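Local coordinates for alpha-catenin-like protein hmp-1 (Caenorhabditis elegans, PDB 5H5M) that binds beta-catenin and actin filaments within the cadherin-catenin complex of adherens junctions and is required for cell migration during body enclosure and cell shape changes during body elongation, at residues A[249-261]-A[348-360]. Residues are numbered along the deposited sequence; the frame is centred on the assembly and turned at random.
Sequences VEDCERGIKGITA and KEEEMNEFINACT
F355 and I259 interlock as reciprocal knobs in holes: the F355 side chain sits among C252, G255, I256 and I259, while I259 sits among K348, E351, M352 and F355. With its CG anti to the backbone N (chi1 -170°), F355 brings CE2 to 3.7 Å from G255 CA, and the C252 carbonyl oxygen lies at the ring edge, near its plane. I259 splits its branches, CD1 reaching F355 CB at 3.7 Å and CG2 lying 3.6 Å from K348 O. The short helix segments run antiparallel at 162°, axes 9.2 Å apart, as neighbours in an antiparallel four-helix bundle of the vinculin/alpha-catenin M domain; L332 of helix 305-339 touches both knobs. Sulfur contacts form a second group: C252 SG meets C359 SG at 3.6 Å, too long for a disulfide, and I256 CG2 meets M352 SD at 3.8 Å. Beside them I256 CD1 packs 3.6 Å from I356 CG1. An alanine in place of I256 removes both branches and would probably leave M352 SD and I356 without these apolar partners. The aliphatic part of K348 lies along the end of helix 237-260, CD 3.4 Å from T260 O. The E351 chain bends at chi2, and its carboxylate salt-bridges R335.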
ATOM      1  N   VAL A 249     -10.801  -5.720  -5.743  1.00 27.13           N
ATOM      2  CA  VAL A 249     -11.380  -7.045  -5.944  1.00 20.80           C
ATOM      3  C   VAL A 249     -11.522  -7.786  -4.613  1.00 29.61           C
ATOM      4  O   VAL A 249     -12.571  -8.370  -4.332  1.00 29.68           O
ATOM      5  CB  VAL A 249     -10.531  -7.888  -6.918  1.00 23.13           C
ATOM      6  CG1 VAL A 249     -10.975  -9.352  -6.908  1.00 22.24           C
ATOM      7  CG2 VAL A 249     -10.602  -7.304  -8.322  1.00 18.83           C
ATOM      8  N   GLU A 250     -10.468  -7.753  -3.799  1.00 36.51           N
ATOM      9  CA  GLU A 250     -10.499  -8.341  -2.456  1.00 29.41           C
ATOM     10  C   GLU A 250     -11.630  -7.769  -1.605  1.00 26.63           C
ATOM     11  O   GLU A 250     -12.350  -8.511  -0.934  1.00 24.78           O
ATOM     12  CB  GLU A 250      -9.175  -8.113  -1.728  1.00 26.62           C
ATOM     13  CG  GLU A 250      -7.993  -8.897  -2.255  1.00 39.82           C
ATOM     14  CD  GLU A 250      -6.750  -8.683  -1.407  1.00 51.05           C
ATOM     15  OE1 GLU A 250      -5.654  -9.113  -1.828  1.00 53.59           O
ATOM     16  OE2 GLU A 250      -6.871  -8.082  -0.317  1.00 45.87           O
ATOM     17  N   ASP A 251     -11.769  -6.445  -1.628  1.00 20.80           N
ATOM     18  CA  ASP A 251     -12.821  -5.770  -0.873  1.00 26.16           C
ATOM     19  C   ASP A 251     -14.205  -6.249  -1.292  1.00 23.25           C
ATOM     20  O   ASP A 251     -15.070  -6.481  -0.449  1.00 31.95           O
ATOM     21  CB  ASP A 251     -12.731  -4.255  -1.048  1.00 18.26           C
ATOM     22  CG  ASP A 251     -11.466  -3.671  -0.462  1.00 34.10           C
ATOM     23  OD1 ASP A 251     -10.861  -4.314   0.425  1.00 32.93           O
ATOM     24  OD2 ASP A 251     -11.083  -2.560  -0.889  1.00 37.38           O
ATOM     25  N   CYS A 252     -14.405  -6.388  -2.599  1.00 22.94           N
ATOM     26  CA  CYS A 252     -15.662  -6.893  -3.139  1.00 26.48           C
ATOM     27  C   CYS A 252     -15.941  -8.305  -2.641  1.00 30.62           C
ATOM     28  O   CYS A 252     -17.071  -8.634  -2.273  1.00 33.21           O
ATOM     29  CB  CYS A 252     -15.637  -6.871  -4.670  1.00 25.95           C
ATOM     30  SG  CYS A 252     -17.143  -7.504  -5.449  1.00 36.97           S
ATOM     31  N   GLU A 253     -14.905  -9.138  -2.624  1.00 26.06           N
ATOM     32  CA  GLU A 253     -15.052 -10.513  -2.162  1.00 34.47           C
ATOM     33  C   GLU A 253     -15.400 -10.552  -0.677  1.00 36.64           C
ATOM     34  O   GLU A 253     -16.168 -11.406  -0.236  1.00 40.11           O
ATOM     35  CB  GLU A 253     -13.777 -11.311  -2.430  1.00 34.87           C
ATOM     36  CG  GLU A 253     -13.479 -11.510  -3.906  1.00 47.62           C
ATOM     37  CD  GLU A 253     -12.198 -12.287  -4.146  1.00 64.45           C
ATOM     38  OE1 GLU A 253     -11.413 -12.458  -3.187  1.00 67.51           O
ATOM     39  OE2 GLU A 253     -11.978 -12.728  -5.294  1.00 67.13           O
ATOM     40  N   ARG A 254     -14.835  -9.622   0.086  1.00 28.17           N
ATOM     41  CA  ARG A 254     -15.148  -9.511   1.506  1.00 31.15           C
ATOM     42  C   ARG A 254     -16.607  -9.107   1.707  1.00 33.36           C
ATOM     43  O   ARG A 254     -17.300  -9.658   2.562  1.00 30.34           O
ATOM     44  CB  ARG A 254     -14.218  -8.508   2.191  1.00 25.80           C
ATOM     45  CG  ARG A 254     -13.100  -9.154   2.999  1.00 36.01           C
ATOM     46  CD  ARG A 254     -12.299  -8.123   3.794  1.00 44.38           C
ATOM     47  NE  ARG A 254     -11.643  -7.138   2.934  1.00 43.98           N
ATOM     48  CZ  ARG A 254     -10.441  -7.306   2.388  1.00 55.15           C
ATOM     49  NH1 ARG A 254      -9.760  -8.423   2.605  1.00 68.71           N
ATOM     50  NH2 ARG A 254      -9.919  -6.358   1.618  1.00 50.04           N
ATOM     51  N   GLY A 255     -17.067  -8.150   0.906  1.00 32.87           N
ATOM     52  CA  GLY A 255     -18.450  -7.710   0.954  1.00 37.30           C
ATOM     53  C   GLY A 255     -19.426  -8.802   0.555  1.00 32.47           C
ATOM     54  O   GLY A 255     -20.521  -8.898   1.107  1.00 34.48           O
ATOM     55  N   ILE A 256     -19.024  -9.632  -0.404  1.00 28.06           N
ATOM     56  CA  ILE A 256     -19.855 -10.741  -0.853  1.00 34.85           C
ATOM     57  C   ILE A 256     -20.065 -11.746   0.279  1.00 37.03           C
ATOM     58  O   ILE A 256     -21.173 -12.244   0.480  1.00 34.14           O
ATOM     59  CB  ILE A 256     -19.239 -11.449  -2.080  1.00 33.32           C
ATOM     60  CG1 ILE A 256     -19.410 -10.584  -3.330  1.00 37.19           C
ATOM     61  CG2 ILE A 256     -19.879 -12.808  -2.310  1.00 27.16           C
ATOM     62  CD1 ILE A 256     -18.649 -11.103  -4.535  1.00 33.42           C
ATOM     63  N   LYS A 257     -19.002 -12.024   1.029  1.00 43.44           N
ATOM     64  CA  LYS A 257     -19.088 -12.943   2.161  1.00 43.68           C
ATOM     65  C   LYS A 257     -20.039 -12.435   3.241  1.00 43.51           C
ATOM     66  O   LYS A 257     -20.725 -13.220   3.890  1.00 43.59           O
ATOM     67  CB  LYS A 257     -17.704 -13.191   2.762  1.00 46.41           C
ATOM     68  CG  LYS A 257     -16.911 -14.264   2.043  1.00 55.63           C
ATOM     69  CD  LYS A 257     -16.091 -15.084   3.025  1.00 64.92           C
ATOM     70  CE  LYS A 257     -15.582 -16.364   2.383  1.00 69.69           C
ATOM     71  NZ  LYS A 257     -14.942 -17.264   3.380  1.00 72.49           N
ATOM     72  N   GLY A 258     -20.082 -11.122   3.431  1.00 38.22           N
ATOM     73  CA  GLY A 258     -20.980 -10.536   4.408  1.00 41.01           C
ATOM     74  C   GLY A 258     -22.435 -10.634   3.993  1.00 41.92           C
ATOM     75  O   GLY A 258     -23.322 -10.789   4.832  1.00 41.34           O
ATOM     76  N   ILE A 259     -22.676 -10.543   2.689  1.00 40.55           N
ATOM     77  CA  ILE A 259     -24.023 -10.634   2.145  1.00 39.67           C
ATOM     78  C   ILE A 259     -24.570 -12.054   2.254  1.00 42.97           C
ATOM     79  O   ILE A 259     -25.720 -12.260   2.644  1.00 42.96           O
ATOM     80  CB  ILE A 259     -24.055 -10.182   0.667  1.00 30.52           C
ATOM     81  CG1 ILE A 259     -23.835  -8.673   0.573  1.00 29.65           C
ATOM     82  CG2 ILE A 259     -25.373 -10.564   0.004  1.00 28.22           C
ATOM     83  CD1 ILE A 259     -23.785  -8.153  -0.841  1.00 33.56           C
ATOM     84  N   THR A 260     -23.731 -13.031   1.925  1.00 38.99           N
ATOM     85  CA  THR A 260     -24.169 -14.416   1.815  1.00 40.24           C
ATOM     86  C   THR A 260     -24.147 -15.180   3.138  1.00 53.38           C
ATOM     87  O   THR A 260     -24.733 -16.258   3.243  1.00 61.93           O
ATOM     88  CB  THR A 260     -23.305 -15.177   0.801  1.00 33.96           C
ATOM     89  OG1 THR A 260     -21.925 -15.066   1.173  1.00 38.23           O
ATOM     90  CG2 THR A 260     -23.501 -14.603  -0.597  1.00 33.19           C
ATOM     91  N   ALA A 261     -23.475 -14.631   4.144  1.00 53.37           N
ATOM     92  CA  ALA A 261     -23.402 -15.290   5.445  1.00 58.40           C
ATOM     93  C   ALA A 261     -24.261 -14.567   6.475  1.00 51.33           C
ATOM     94  O   ALA A 261     -25.457 -14.830   6.585  1.00 49.96           O
ATOM     95  CB  ALA A 261     -21.961 -15.372   5.923  1.00 62.91           C
ATOM     96  N   LYS A 348     -30.113 -13.271  -1.159  1.00 30.14           N
ATOM     97  CA  LYS A 348     -28.668 -13.165  -1.008  1.00 28.09           C
ATOM     98  C   LYS A 348     -27.984 -13.145  -2.369  1.00 28.00           C
ATOM     99  O   LYS A 348     -27.060 -12.365  -2.596  1.00 30.98           O
ATOM    100  CB  LYS A 348     -28.117 -14.318  -0.165  1.00 28.45           C
ATOM    101  CG  LYS A 348     -28.443 -14.226   1.319  1.00 30.94           C
ATOM    102  CD  LYS A 348     -27.855 -15.405   2.080  1.00 30.52           C
ATOM    103  CE  LYS A 348     -28.156 -15.320   3.569  1.00 32.08           C
ATOM    104  NZ  LYS A 348     -29.621 -15.295   3.830  1.00 50.96           N
ATOM    105  N   GLU A 349     -28.452 -14.001  -3.274  1.00 30.56           N
ATOM    106  CA  GLU A 349     -27.898 -14.066  -4.620  1.00 32.43           C
ATOM    107  C   GLU A 349     -28.141 -12.759  -5.372  1.00 36.84           C
ATOM    108  O   GLU A 349     -27.234 -12.228  -6.015  1.00 36.39           O
ATOM    109  CB  GLU A 349     -28.494 -15.244  -5.394  1.00 32.26           C
ATOM    110  CG  GLU A 349     -27.794 -15.519  -6.714  1.00 40.90           C
ATOM    111  CD  GLU A 349     -28.465 -16.611  -7.528  1.00 49.54           C
ATOM    112  OE1 GLU A 349     -29.518 -17.122  -7.096  1.00 64.74           O
ATOM    113  OE2 GLU A 349     -27.936 -16.957  -8.603  1.00 50.33           O
ATOM    114  N   GLU A 350     -29.362 -12.239  -5.279  1.00 29.78           N
ATOM    115  CA  GLU A 350     -29.712 -10.981  -5.932  1.00 29.53           C
ATOM    116  C   GLU A 350     -28.855  -9.822  -5.426  1.00 31.52           C
ATOM    117  O   GLU A 350     -28.392  -8.991  -6.209  1.00 28.09           O
ATOM    118  CB  GLU A 350     -31.193 -10.658  -5.722  1.00 38.47           C
ATOM    119  CG  GLU A 350     -32.162 -11.608  -6.421  1.00 43.82           C
ATOM    120  CD  GLU A 350     -33.616 -11.261  -6.146  1.00 56.20           C
ATOM    121  OE1 GLU A 350     -33.866 -10.332  -5.349  1.00 66.61           O
ATOM    122  OE2 GLU A 350     -34.509 -11.914  -6.725  1.00 61.56           O
ATOM    123  N   GLU A 351     -28.643  -9.771  -4.116  1.00 31.41           N
ATOM    124  CA  GLU A 351     -27.884  -8.680  -3.518  1.00 27.39           C
ATOM    125  C   GLU A 351     -26.385  -8.846  -3.753  1.00 30.35           C
ATOM    126  O   GLU A 351     -25.655  -7.860  -3.868  1.00 27.02           O
ATOM    127  CB  GLU A 351     -28.181  -8.579  -2.020  1.00 29.18           C
ATOM    128  CG  GLU A 351     -29.648  -8.310  -1.683  1.00 34.11           C
ATOM    129  CD  GLU A 351     -30.099  -6.884  -1.988  1.00 46.50           C
ATOM    130  OE1 GLU A 351     -31.120  -6.453  -1.414  1.00 59.95           O
ATOM    131  OE2 GLU A 351     -29.446  -6.190  -2.797  1.00 41.84           O
ATOM    132  N   MET A 352     -25.934 -10.095  -3.828  1.00 26.49           N
ATOM    133  CA  MET A 352     -24.544 -10.384  -4.158  1.00 28.55           C
ATOM    134  C   MET A 352     -24.225  -9.876  -5.562  1.00 27.42           C
ATOM    135  O   MET A 352     -23.196  -9.241  -5.789  1.00 25.66           O
ATOM    136  CB  MET A 352     -24.261 -11.885  -4.055  1.00 27.46           C
ATOM    137  CG  MET A 352     -22.932 -12.313  -4.660  1.00 27.23           C
ATOM    138  SD  MET A 352     -22.640 -14.089  -4.531  1.00 46.68           S
ATOM    139  CE  MET A 352     -23.954 -14.727  -5.565  1.00 41.97           C
ATOM    140  N   ASN A 353     -25.124 -10.155  -6.498  1.00 24.62           N
ATOM    141  CA  ASN A 353     -24.968  -9.690  -7.866  1.00 27.59           C
ATOM    142  C   ASN A 353     -25.048  -8.166  -7.964  1.00 32.61           C
ATOM    143  O   ASN A 353     -24.296  -7.548  -8.716  1.00 35.96           O
ATOM    144  CB  ASN A 353     -26.022 -10.337  -8.768  1.00 32.30           C
ATOM    145  CG  ASN A 353     -25.683 -11.777  -9.120  1.00 39.57           C
ATOM    146  OD1 ASN A 353     -24.515 -12.131  -9.281  1.00 43.40           O
ATOM    147  ND2 ASN A 353     -26.707 -12.613  -9.242  1.00 40.93           N
ATOM    148  N   GLU A 354     -25.955  -7.562  -7.201  1.00 30.03           N
ATOM    149  CA  GLU A 354     -26.079  -6.106  -7.178  1.00 31.37           C
ATOM    150  C   GLU A 354     -24.812  -5.447  -6.643  1.00 29.40           C
ATOM    151  O   GLU A 354     -24.407  -4.387  -7.117  1.00 33.59           O
ATOM    152  CB  GLU A 354     -27.288  -5.677  -6.342  1.00 32.28           C
ATOM    153  CG  GLU A 354     -27.378  -4.173  -6.067  1.00 32.50           C
ATOM    154  CD  GLU A 354     -27.461  -3.319  -7.329  1.00 39.13           C
ATOM    155  OE1 GLU A 354     -27.779  -3.853  -8.413  1.00 39.23           O
ATOM    156  OE2 GLU A 354     -27.214  -2.099  -7.229  1.00 44.85           O
ATOM    157  N   PHE A 355     -24.186  -6.083  -5.658  1.00 25.55           N
ATOM    158  CA  PHE A 355     -22.946  -5.570  -5.097  1.00 22.75           C
ATOM    159  C   PHE A 355     -21.800  -5.710  -6.095  1.00 27.33           C
ATOM    160  O   PHE A 355     -20.984  -4.802  -6.240  1.00 27.80           O
ATOM    161  CB  PHE A 355     -22.603  -6.295  -3.796  1.00 22.64           C
ATOM    162  CG  PHE A 355     -21.467  -5.669  -3.037  1.00 22.26           C
ATOM    163  CD1 PHE A 355     -21.570  -4.373  -2.559  1.00 31.25           C
ATOM    164  CD2 PHE A 355     -20.304  -6.376  -2.795  1.00 21.05           C
ATOM    165  CE1 PHE A 355     -20.531  -3.791  -1.856  1.00 28.93           C
ATOM    166  CE2 PHE A 355     -19.261  -5.799  -2.093  1.00 27.74           C
ATOM    167  CZ  PHE A 355     -19.376  -4.504  -1.622  1.00 26.62           C
ATOM    168  N   ILE A 356     -21.749  -6.852  -6.777  1.00 27.85           N
ATOM    169  CA  ILE A 356     -20.735  -7.105  -7.797  1.00 25.68           C
ATOM    170  C   ILE A 356     -20.837  -6.100  -8.939  1.00 25.59           C
ATOM    171  O   ILE A 356     -19.830  -5.540  -9.377  1.00 28.82           O
ATOM    172  CB  ILE A 356     -20.850  -8.537  -8.366  1.00 32.17           C
ATOM    173  CG1 ILE A 356     -20.339  -9.558  -7.349  1.00 34.08           C
ATOM    174  CG2 ILE A 356     -20.069  -8.674  -9.669  1.00 31.39           C
ATOM    175  CD1 ILE A 356     -20.462 -10.999  -7.818  1.00 30.75           C
ATOM    176  N   ASN A 357     -22.056  -5.870  -9.416  1.00 29.06           N
ATOM    177  CA  ASN A 357     -22.281  -4.900 -10.482  1.00 35.44           C
ATOM    178  C   ASN A 357     -21.934  -3.484 -10.042  1.00 30.38           C
ATOM    179  O   ASN A 357     -21.457  -2.682 -10.840  1.00 31.93           O
ATOM    180  CB  ASN A 357     -23.733  -4.951 -10.968  1.00 28.62           C
ATOM    181  CG  ASN A 357     -24.064  -6.254 -11.668  1.00 34.44           C
ATOM    182  OD1 ASN A 357     -23.186  -6.917 -12.219  1.00 41.11           O
ATOM    183  ND2 ASN A 357     -25.339  -6.627 -11.650  1.00 33.58           N
ATOM    184  N   ALA A 358     -22.170  -3.182  -8.769  1.00 26.83           N
ATOM    185  CA  ALA A 358     -21.830  -1.871  -8.226  1.00 30.80           C
ATOM    186  C   ALA A 358     -20.315  -1.698  -8.125  1.00 31.32           C
ATOM    187  O   ALA A 358     -19.781  -0.653  -8.485  1.00 32.24           O
ATOM    188  CB  ALA A 358     -22.478  -1.671  -6.869  1.00 24.29           C
ATOM    189  N   CYS A 359     -19.630  -2.727  -7.631  1.00 25.07           N
ATOM    190  CA  CYS A 359     -18.174  -2.698  -7.520  1.00 27.62           C
ATOM    191  C   CYS A 359     -17.526  -2.583  -8.895  1.00 27.98           C
ATOM    192  O   CYS A 359     -16.461  -1.984  -9.043  1.00 28.21           O
ATOM    193  CB  CYS A 359     -17.658  -3.949  -6.806  1.00 25.16           C
ATOM    194  SG  CYS A 359     -18.056  -4.048  -5.058  1.00 39.05           S
ATOM    195  N   THR A 360     -18.182  -3.162  -9.894  1.00 32.80           N
ATOM    196  CA  THR A 360     -17.682  -3.156 -11.265  1.00 35.21           C
ATOM    197  C   THR A 360     -17.643  -1.730 -11.831  1.00 38.30           C
ATOM    198  O   THR A 360     -16.803  -1.412 -12.673  1.00 34.22           O
ATOM    199  CB  THR A 360     -18.538  -4.083 -12.153  1.00 34.26           C
ATOM    200  OG1 THR A 360     -18.468  -5.415 -11.633  1.00 38.98           O
ATOM    201  CG2 THR A 360     -18.035  -4.106 -13.580  1.00 38.58           C
TER